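Local coordinates for minor fimbrium anchoring subunit Mfa2 (PDB 5NFI), which anchors the minor (Mfa1) fimbriae in the bacterial outer membrane and regulates their length, supporting filaments that mediate biofilm formation and adhesion, at residues P2-Y10 / L50-E61; E24-K35 / L65-I74. One frame throughout, in Å; residues are numbered along the deposited sequence.

Contacts 1 and 2 are two antiparallel strand pairings in the N-terminal half of the chain, their centres about 10 Å apart, and they pack against each other through their apolar faces. Val5, Val7, Phe9, Ile58 and Leu60 of contact 1 face Leu28, Val30, Ala32, Ile68 and Ala70 of contact 2. Phe9 CE2 comes to 3.4 Å from Leu28 CD1, Ile58 CD1 to 3.5 Å from Val30 CG1 and Leu60 CD2 to 3.6 Å from Ala32 CB. Along the sequence the pairings interleave: strands 3-10 and 28-33 come in succession, each finding its partner in the later strands 56-60 and 64-72. This packing is consistent with facing layers of a beta-sandwich.

Contact 1 (P2-Y10 / L50-E61)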
# COMPACT_ATOMS: atom_id res chain seq x y z
N PRO A 2 1.02 -9.50 -35.57
CA PRO A 2 0.95 -8.86 -34.24
C PRO A 2 0.52 -9.83 -33.13
O PRO A 2 -0.27 -10.74 -33.39
CB PRO A 2 -0.10 -7.77 -34.44
CG PRO A 2 -1.06 -8.39 -35.41
CD PRO A 2 -0.23 -9.29 -36.33
N ARG A 3 1.05 -9.64 -31.92
CA ARG A 3 0.74 -10.53 -30.80
C ARG A 3 0.61 -9.79 -29.45
O ARG A 3 1.10 -8.66 -29.28
CB ARG A 3 1.82 -11.62 -30.68
CG ARG A 3 2.18 -12.33 -31.98
CD ARG A 3 2.58 -13.75 -31.71
NE ARG A 3 1.46 -14.50 -31.17
CZ ARG A 3 1.53 -15.77 -30.79
NH1 ARG A 3 2.69 -16.41 -30.89
NH2 ARG A 3 0.46 -16.39 -30.30
N GLY A 4 -0.02 -10.45 -28.48
CA GLY A 4 -0.23 -9.84 -27.19
C GLY A 4 -1.13 -10.63 -26.27
O GLY A 4 -1.72 -11.63 -26.67
N VAL A 5 -1.21 -10.17 -25.03
CA VAL A 5 -2.04 -10.78 -23.99
C VAL A 5 -3.22 -9.89 -23.67
O VAL A 5 -3.03 -8.72 -23.37
CB VAL A 5 -1.26 -11.00 -22.66
CG1 VAL A 5 -2.11 -11.80 -21.68
CG2 VAL A 5 0.05 -11.69 -22.91
N TYR A 6 -4.44 -10.41 -23.72
CA TYR A 6 -5.55 -9.64 -23.18
C TYR A 6 -5.63 -9.91 -21.68
O TYR A 6 -5.56 -11.05 -21.25
CB TYR A 6 -6.87 -9.99 -23.87
CG TYR A 6 -6.97 -9.48 -25.29
CD1 TYR A 6 -7.23 -8.14 -25.55
CD2 TYR A 6 -6.82 -10.35 -26.37
CE1 TYR A 6 -7.32 -7.68 -26.86
CE2 TYR A 6 -6.92 -9.89 -27.65
CZ TYR A 6 -7.16 -8.56 -27.90
OH TYR A 6 -7.26 -8.12 -29.21
N VAL A 7 -5.76 -8.84 -20.90
CA VAL A 7 -5.79 -8.96 -19.45
C VAL A 7 -7.06 -8.35 -18.87
O VAL A 7 -7.44 -7.23 -19.20
CB VAL A 7 -4.58 -8.29 -18.79
CG1 VAL A 7 -4.66 -8.44 -17.29
CG2 VAL A 7 -3.29 -8.90 -19.30
N ASN A 8 -7.70 -9.13 -18.01
CA ASN A 8 -8.89 -8.72 -17.30
C ASN A 8 -8.56 -8.38 -15.85
O ASN A 8 -7.86 -9.14 -15.17
CB ASN A 8 -9.94 -9.82 -17.34
CG ASN A 8 -11.12 -9.52 -16.45
OD1 ASN A 8 -11.14 -9.91 -15.28
ND2 ASN A 8 -12.09 -8.80 -17.00
N PHE A 9 -9.05 -7.25 -15.37
CA PHE A 9 -8.66 -6.86 -14.03
C PHE A 9 -9.84 -6.93 -13.09
O PHE A 9 -10.91 -6.38 -13.38
CB PHE A 9 -8.05 -5.45 -14.03
CG PHE A 9 -6.73 -5.37 -14.75
CD1 PHE A 9 -5.61 -6.03 -14.27
CD2 PHE A 9 -6.61 -4.62 -15.92
CE1 PHE A 9 -4.39 -5.94 -14.93
CE2 PHE A 9 -5.39 -4.53 -16.58
CZ PHE A 9 -4.28 -5.18 -16.09
N TYR A 10 -9.62 -7.65 -11.99
CA TYR A 10 -10.60 -7.81 -10.92
C TYR A 10 -9.96 -7.52 -9.56
O TYR A 10 -8.77 -7.21 -9.47
CB TYR A 10 -11.20 -9.22 -10.96
CG TYR A 10 -10.26 -10.38 -10.62
CD1 TYR A 10 -9.34 -10.85 -11.55
CD2 TYR A 10 -10.34 -11.02 -9.39
CE1 TYR A 10 -8.51 -11.93 -11.26
CE2 TYR A 10 -9.50 -12.10 -9.08
CZ TYR A 10 -8.59 -12.55 -10.02
OH TYR A 10 -7.76 -13.61 -9.73
N LEU A 50 -12.80 -0.73 -14.57
CA LEU A 50 -12.73 -2.18 -14.44
C LEU A 50 -14.10 -2.79 -14.61
O LEU A 50 -15.10 -2.22 -14.18
CB LEU A 50 -12.17 -2.57 -13.08
CG LEU A 50 -10.80 -1.99 -12.80
CD1 LEU A 50 -10.29 -2.50 -11.47
CD2 LEU A 50 -9.87 -2.35 -13.94
N SER A 51 -14.15 -3.96 -15.23
CA SER A 51 -15.41 -4.64 -15.44
C SER A 51 -15.20 -6.13 -15.62
O SER A 51 -14.11 -6.57 -15.97
CB SER A 51 -16.14 -4.04 -16.63
OG SER A 51 -17.16 -4.91 -17.05
N ALA A 52 -16.26 -6.91 -15.38
CA ALA A 52 -16.18 -8.36 -15.39
C ALA A 52 -15.79 -8.89 -16.76
O ALA A 52 -15.13 -9.92 -16.87
CB ALA A 52 -17.51 -8.97 -14.97
N ALA A 53 -16.18 -8.15 -17.79
CA ALA A 53 -15.94 -8.59 -19.16
C ALA A 53 -15.10 -7.59 -19.95
O ALA A 53 -15.13 -7.60 -21.19
CB ALA A 53 -17.26 -8.83 -19.84
N LYS A 54 -14.36 -6.73 -19.26
CA LYS A 54 -13.50 -5.80 -19.97
C LYS A 54 -12.06 -6.31 -19.99
O LYS A 54 -11.56 -6.85 -19.00
CB LYS A 54 -13.55 -4.40 -19.36
CG LYS A 54 -12.78 -3.39 -20.19
CD LYS A 54 -13.27 -1.96 -20.00
CE LYS A 54 -12.62 -1.00 -21.03
NZ LYS A 54 -11.97 -1.71 -22.18
N GLU A 55 -11.40 -6.14 -21.14
CA GLU A 55 -10.02 -6.57 -21.30
C GLU A 55 -9.13 -5.46 -21.85
O GLU A 55 -9.61 -4.52 -22.49
CB GLU A 55 -9.94 -7.78 -22.21
CG GLU A 55 -10.71 -8.97 -21.71
CD GLU A 55 -10.51 -10.18 -22.58
OE1 GLU A 55 -11.30 -10.37 -23.53
OE2 GLU A 55 -9.55 -10.93 -22.32
N TRP A 56 -7.84 -5.57 -21.59
CA TRP A 56 -6.86 -4.62 -22.10
C TRP A 56 -5.74 -5.39 -22.78
O TRP A 56 -5.17 -6.31 -22.19
CB TRP A 56 -6.29 -3.75 -20.96
CG TRP A 56 -7.20 -2.63 -20.55
CD1 TRP A 56 -7.23 -1.37 -21.06
CD2 TRP A 56 -8.22 -2.68 -19.55
NE1 TRP A 56 -8.21 -0.62 -20.44
CE2 TRP A 56 -8.83 -1.40 -19.51
CE3 TRP A 56 -8.68 -3.68 -18.68
CZ2 TRP A 56 -9.87 -1.10 -18.64
CZ3 TRP A 56 -9.72 -3.37 -17.82
CH2 TRP A 56 -10.30 -2.10 -17.80
N LEU A 57 -5.43 -5.03 -24.03
CA LEU A 57 -4.37 -5.71 -24.77
C LEU A 57 -2.99 -5.21 -24.36
O LEU A 57 -2.73 -4.01 -24.35
CB LEU A 57 -4.56 -5.52 -26.27
CG LEU A 57 -3.52 -6.20 -27.18
CD1 LEU A 57 -3.45 -7.72 -26.95
CD2 LEU A 57 -3.81 -5.90 -28.63
N ILE A 58 -2.12 -6.15 -24.03
CA ILE A 58 -0.73 -5.89 -23.69
C ILE A 58 0.11 -6.43 -24.83
O ILE A 58 0.28 -7.65 -24.97
CB ILE A 58 -0.33 -6.57 -22.35
CG1 ILE A 58 -1.34 -6.25 -21.24
CG2 ILE A 58 1.05 -6.14 -21.91
CD1 ILE A 58 -1.55 -4.76 -21.02
N PRO A 59 0.59 -5.53 -25.69
CA PRO A 59 1.45 -5.88 -26.82
C PRO A 59 2.67 -6.70 -26.41
O PRO A 59 3.34 -6.35 -25.42
CB PRO A 59 1.86 -4.52 -27.37
CG PRO A 59 0.69 -3.67 -27.10
CD PRO A 59 0.13 -4.13 -25.78
N LEU A 60 2.93 -7.77 -27.15
CA LEU A 60 4.17 -8.54 -27.04
C LEU A 60 4.63 -8.86 -28.45
O LEU A 60 3.93 -8.53 -29.40
CB LEU A 60 3.98 -9.82 -26.23
CG LEU A 60 3.40 -9.72 -24.82
CD1 LEU A 60 3.19 -11.10 -24.29
CD2 LEU A 60 4.35 -8.97 -23.93
N GLU A 61 5.78 -9.49 -28.62
CA GLU A 61 6.25 -9.80 -29.96
C GLU A 61 6.86 -11.18 -30.08
O GLU A 61 6.38 -12.02 -30.83
CB GLU A 61 7.26 -8.75 -30.43
CG GLU A 61 6.62 -7.41 -30.66
CD GLU A 61 7.63 -6.34 -30.94
OE1 GLU A 61 8.78 -6.68 -31.28
OE2 GLU A 61 7.25 -5.15 -30.81
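The Tyr6 ring takes the methyl CD1 of Leu57 over the centre of one face, a CH-pi contact 3.9 Å from CD1 to the ring centroid and only 10° off the normal. In Leu57, chi1 of -179° and chi2 of 58° together bring CD1 over the ring on strand 3-10; His134 stacks on Tyr6 and Tyr132 meets it edge-to-face. On the opposite face of the sheet, Val7 CG1, from two residues earlier in the same strand, lies over one face of the Phe9 ring, toward the rim, while Trp56 CE3 reaches the edge of that ring, 3.6 Å from Phe9 CD2. These two aromatic planes are inclined at 40°. The indole carries Lys54 NZ above one face and Val7 O at its edge, in plane.

Between these two faces the backbones pair antiparallel, Val5 opposite Ile58 and Val7 opposite Trp56, each a hydrogen-bonded pair. Beyond Trp56 the side chain of Asn8 takes over: its ND2 gives one bond to Lys54 O (2.8 Å) and a longer one to Ser51 O (3.2 Å), tying down the type I turn Ser51-Lys54. On the Tyr6 side of the sheet Glu55 OE2 lies 3.2 Å from Tyr6 CB and is hydrogen-bonded to His134.

Strand 3-10 lies between 56-60 and 133-151, parallel to the latter, an order consistent with the transthyretin-like beta-sandwich of the fimbrillin superfamily.

Contact 2 (E24-K35 / L65-I74); sequences EVARLNVYAFDK and LYTIFAWGNI
Asn73 grips the 24-27 segment leading into strand 28-33 with both ends of its amide: OD1 accepts Ala26 N at 2.8 Å, in the carbonyl plane on a lone pair, and ND2 donates to Glu24 O at 2.9 Å. The backbone N of Asn73 adds a bond to Arg27 O, and OD1 has a weak second donor in Arg27 N. Chi1 of -55° sets the amide beside its own backbone N, turning it back to this segment although its CB points away. Next to it Arg27 NH1 lies 2.8 Å from Ile74 O, and the CD1 methyl of Ile74 packs on the Asn29 amide, 3.7 Å from its CG.

Along the strands, Asn29-Trp71, Tyr31-Phe69 and Phe33-Thr67 are hydrogen-bonded pairs. Their side chains share one face, where Phe69 CE2 sits over the Phe33 ring, centroids 5.0 Å apart and planes at 36°, and Trp71 CD1 meets the edge of Tyr31. On the other face Val30 CG1 touches Ile68 CG2 at 3.6 Å.

Outside the pair, Phe172 meets Tyr31 edge-to-face and accepts the Trp71 indole N-H through its carbonyl; Thr111 O takes another bond from Asn73 ND2; Glu46 makes a salt bridge with Arg27.

The buried amide of Asn73, bonded at both its oxygen and its nitrogen, probably fixes how the end of strand 64-72 meets the 24-27 segment, whereas the middle of the pairing depends on backbone bonds and apolar contact.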
# COMPACT_ATOMS: atom_id res chain seq x y z
N GLU A 24 -12.65 2.54 -8.04
CA GLU A 24 -11.53 3.33 -7.53
C GLU A 24 -10.35 3.32 -8.47
O GLU A 24 -9.53 4.24 -8.43
CB GLU A 24 -11.08 2.80 -6.16
CG GLU A 24 -11.94 3.23 -4.98
CD GLU A 24 -13.30 2.57 -4.96
OE1 GLU A 24 -13.60 1.75 -5.86
OE2 GLU A 24 -14.08 2.86 -4.03
N VAL A 25 -10.24 2.28 -9.29
CA VAL A 25 -9.13 2.19 -10.24
C VAL A 25 -9.44 2.97 -11.49
O VAL A 25 -10.28 2.55 -12.27
CB VAL A 25 -8.83 0.74 -10.59
CG1 VAL A 25 -7.68 0.68 -11.59
CG2 VAL A 25 -8.49 -0.04 -9.31
N ALA A 26 -8.76 4.10 -11.68
CA ALA A 26 -9.07 5.01 -12.80
C ALA A 26 -8.04 5.00 -13.92
O ALA A 26 -8.30 5.49 -15.01
CB ALA A 26 -9.23 6.44 -12.31
N ARG A 27 -6.86 4.44 -13.65
CA ARG A 27 -5.85 4.37 -14.68
C ARG A 27 -4.90 3.22 -14.39
O ARG A 27 -4.90 2.69 -13.29
CB ARG A 27 -5.10 5.70 -14.77
CG ARG A 27 -4.25 6.02 -13.56
CD ARG A 27 -3.64 7.42 -13.67
NE ARG A 27 -2.87 7.63 -14.90
CZ ARG A 27 -1.67 7.12 -15.14
NH1 ARG A 27 -1.06 6.33 -14.27
NH2 ARG A 27 -1.07 7.39 -16.29
N LEU A 28 -4.13 2.81 -15.39
CA LEU A 28 -3.32 1.60 -15.30
C LEU A 28 -1.94 1.80 -15.92
O LEU A 28 -1.79 2.49 -16.92
CB LEU A 28 -4.02 0.41 -15.97
CG LEU A 28 -5.21 -0.22 -15.24
CD1 LEU A 28 -5.94 -1.17 -16.15
CD2 LEU A 28 -4.78 -0.94 -13.94
N ASN A 29 -0.94 1.19 -15.30
CA ASN A 29 0.38 1.05 -15.86
C ASN A 29 0.67 -0.45 -15.86
O ASN A 29 0.86 -1.05 -14.80
CB ASN A 29 1.44 1.82 -15.06
CG ASN A 29 1.25 3.34 -15.11
OD1 ASN A 29 0.32 3.90 -14.52
ND2 ASN A 29 2.17 4.02 -15.77
N VAL A 30 0.69 -1.07 -17.03
CA VAL A 30 0.83 -2.51 -17.13
C VAL A 30 2.12 -2.87 -17.87
O VAL A 30 2.34 -2.42 -19.00
CB VAL A 30 -0.38 -3.13 -17.84
CG1 VAL A 30 -0.32 -4.63 -17.74
CG2 VAL A 30 -1.64 -2.63 -17.19
N TYR A 31 2.96 -3.66 -17.21
CA TYR A 31 4.27 -4.02 -17.73
C TYR A 31 4.36 -5.51 -17.99
O TYR A 31 3.73 -6.31 -17.29
CB TYR A 31 5.38 -3.58 -16.76
CG TYR A 31 5.30 -2.12 -16.41
CD1 TYR A 31 5.81 -1.17 -17.27
CD2 TYR A 31 4.70 -1.70 -15.23
CE1 TYR A 31 5.72 0.16 -16.98
CE2 TYR A 31 4.60 -0.36 -14.93
CZ TYR A 31 5.12 0.57 -15.82
OH TYR A 31 5.03 1.91 -15.55
N ALA A 32 5.16 -5.88 -18.98
CA ALA A 32 5.39 -7.30 -19.28
C ALA A 32 6.88 -7.60 -19.14
O ALA A 32 7.72 -6.93 -19.73
CB ALA A 32 4.89 -7.65 -20.67
N PHE A 33 7.18 -8.61 -18.34
CA PHE A 33 8.55 -9.08 -18.17
C PHE A 33 8.61 -10.49 -18.70
O PHE A 33 7.62 -11.22 -18.65
CB PHE A 33 8.98 -8.98 -16.71
CG PHE A 33 9.11 -7.57 -16.22
CD1 PHE A 33 7.99 -6.77 -16.06
CD2 PHE A 33 10.35 -7.02 -15.97
CE1 PHE A 33 8.11 -5.46 -15.65
CE2 PHE A 33 10.48 -5.71 -15.56
CZ PHE A 33 9.35 -4.93 -15.40
N ASP A 34 9.77 -10.87 -19.24
CA ASP A 34 9.92 -12.18 -19.86
C ASP A 34 10.61 -13.21 -18.96
O ASP A 34 10.77 -12.99 -17.76
CB ASP A 34 10.69 -12.06 -21.18
CG ASP A 34 12.06 -11.43 -21.01
OD1 ASP A 34 12.71 -11.65 -19.96
OD2 ASP A 34 12.51 -10.73 -21.94
N LYS A 35 11.02 -14.32 -19.56
CA LYS A 35 11.68 -15.41 -18.86
C LYS A 35 12.83 -14.93 -17.97
O LYS A 35 13.12 -15.55 -16.95
CB LYS A 35 12.20 -16.45 -19.86
CG LYS A 35 13.63 -16.20 -20.36
CD LYS A 35 14.16 -17.33 -21.23
CE LYS A 35 15.69 -17.42 -21.15
NZ LYS A 35 16.21 -17.91 -19.83
N LEU A 65 7.54 -17.07 -22.29
CA LEU A 65 6.85 -16.94 -21.01
C LEU A 65 6.89 -15.50 -20.56
O LEU A 65 7.93 -14.84 -20.64
CB LEU A 65 7.46 -17.84 -19.94
CG LEU A 65 7.17 -19.34 -20.04
CD1 LEU A 65 7.87 -20.07 -18.91
CD2 LEU A 65 5.66 -19.62 -20.03
N TYR A 66 5.76 -14.99 -20.10
CA TYR A 66 5.74 -13.63 -19.61
C TYR A 66 4.92 -13.54 -18.34
O TYR A 66 4.00 -14.33 -18.12
CB TYR A 66 5.16 -12.66 -20.64
CG TYR A 66 5.93 -12.55 -21.94
CD1 TYR A 66 5.74 -13.48 -22.96
CD2 TYR A 66 6.81 -11.50 -22.16
CE1 TYR A 66 6.42 -13.37 -24.16
CE2 TYR A 66 7.50 -11.39 -23.35
CZ TYR A 66 7.30 -12.32 -24.35
OH TYR A 66 7.98 -12.21 -25.54
N THR A 67 5.27 -12.57 -17.51
CA THR A 67 4.44 -12.23 -16.37
C THR A 67 4.10 -10.76 -16.52
O THR A 67 4.90 -9.96 -17.02
CB THR A 67 5.15 -12.48 -15.02
OG1 THR A 67 5.76 -13.77 -15.04
CG2 THR A 67 4.15 -12.41 -13.89
N ILE A 68 2.89 -10.40 -16.11
CA ILE A 68 2.45 -9.03 -16.21
C ILE A 68 2.32 -8.42 -14.82
O ILE A 68 1.75 -9.03 -13.91
CB ILE A 68 1.13 -8.95 -16.98
CG1 ILE A 68 1.44 -8.65 -18.45
CG2 ILE A 68 0.21 -7.90 -16.40
CD1 ILE A 68 0.31 -8.92 -19.39
N PHE A 69 2.89 -7.23 -14.64
CA PHE A 69 2.74 -6.48 -13.40
C PHE A 69 1.82 -5.29 -13.66
O PHE A 69 1.97 -4.58 -14.65
CB PHE A 69 4.10 -6.02 -12.87
CG PHE A 69 5.09 -7.14 -12.66
CD1 PHE A 69 4.67 -8.39 -12.22
CD2 PHE A 69 6.44 -6.96 -12.93
CE1 PHE A 69 5.57 -9.42 -12.03
CE2 PHE A 69 7.34 -7.99 -12.74
CZ PHE A 69 6.90 -9.22 -12.29
N ALA A 70 0.86 -5.06 -12.78
CA ALA A 70 -0.09 -3.99 -13.06
C ALA A 70 -0.24 -3.03 -11.88
O ALA A 70 -0.38 -3.42 -10.71
CB ALA A 70 -1.45 -4.57 -13.45
N TRP A 71 -0.25 -1.74 -12.21
CA TRP A 71 -0.35 -0.72 -11.19
C TRP A 71 -1.52 0.18 -11.46
O TRP A 71 -1.70 0.67 -12.57
CB TRP A 71 0.94 0.09 -11.14
CG TRP A 71 2.10 -0.70 -10.63
CD1 TRP A 71 3.01 -1.41 -11.36
CD2 TRP A 71 2.49 -0.84 -9.25
NE1 TRP A 71 3.94 -1.99 -10.53
CE2 TRP A 71 3.65 -1.66 -9.23
CE3 TRP A 71 1.98 -0.37 -8.04
CZ2 TRP A 71 4.30 -1.99 -8.05
CZ3 TRP A 71 2.63 -0.71 -6.86
CH2 TRP A 71 3.78 -1.51 -6.87
N GLY A 72 -2.33 0.39 -10.42
CA GLY A 72 -3.53 1.18 -10.54
C GLY A 72 -3.38 2.49 -9.81
O GLY A 72 -2.97 2.51 -8.65
N ASN A 73 -3.72 3.56 -10.53
CA ASN A 73 -3.68 4.93 -10.03
C ASN A 73 -2.28 5.42 -9.68
O ASN A 73 -2.09 6.10 -8.68
CB ASN A 73 -4.59 5.07 -8.81
CG ASN A 73 -5.99 4.63 -9.10
OD1 ASN A 73 -6.46 4.71 -10.24
ND2 ASN A 73 -6.69 4.17 -8.07
N ILE A 74 -1.30 5.10 -10.51
CA ILE A 74 -0.02 5.77 -10.43
C ILE A 74 -0.22 7.26 -10.76
O ILE A 74 -0.79 7.62 -11.78
CB ILE A 74 0.99 5.15 -11.37
CG1 ILE A 74 1.53 3.85 -10.76
CG2 ILE A 74 2.12 6.12 -11.63
CD1 ILE A 74 2.58 3.19 -11.61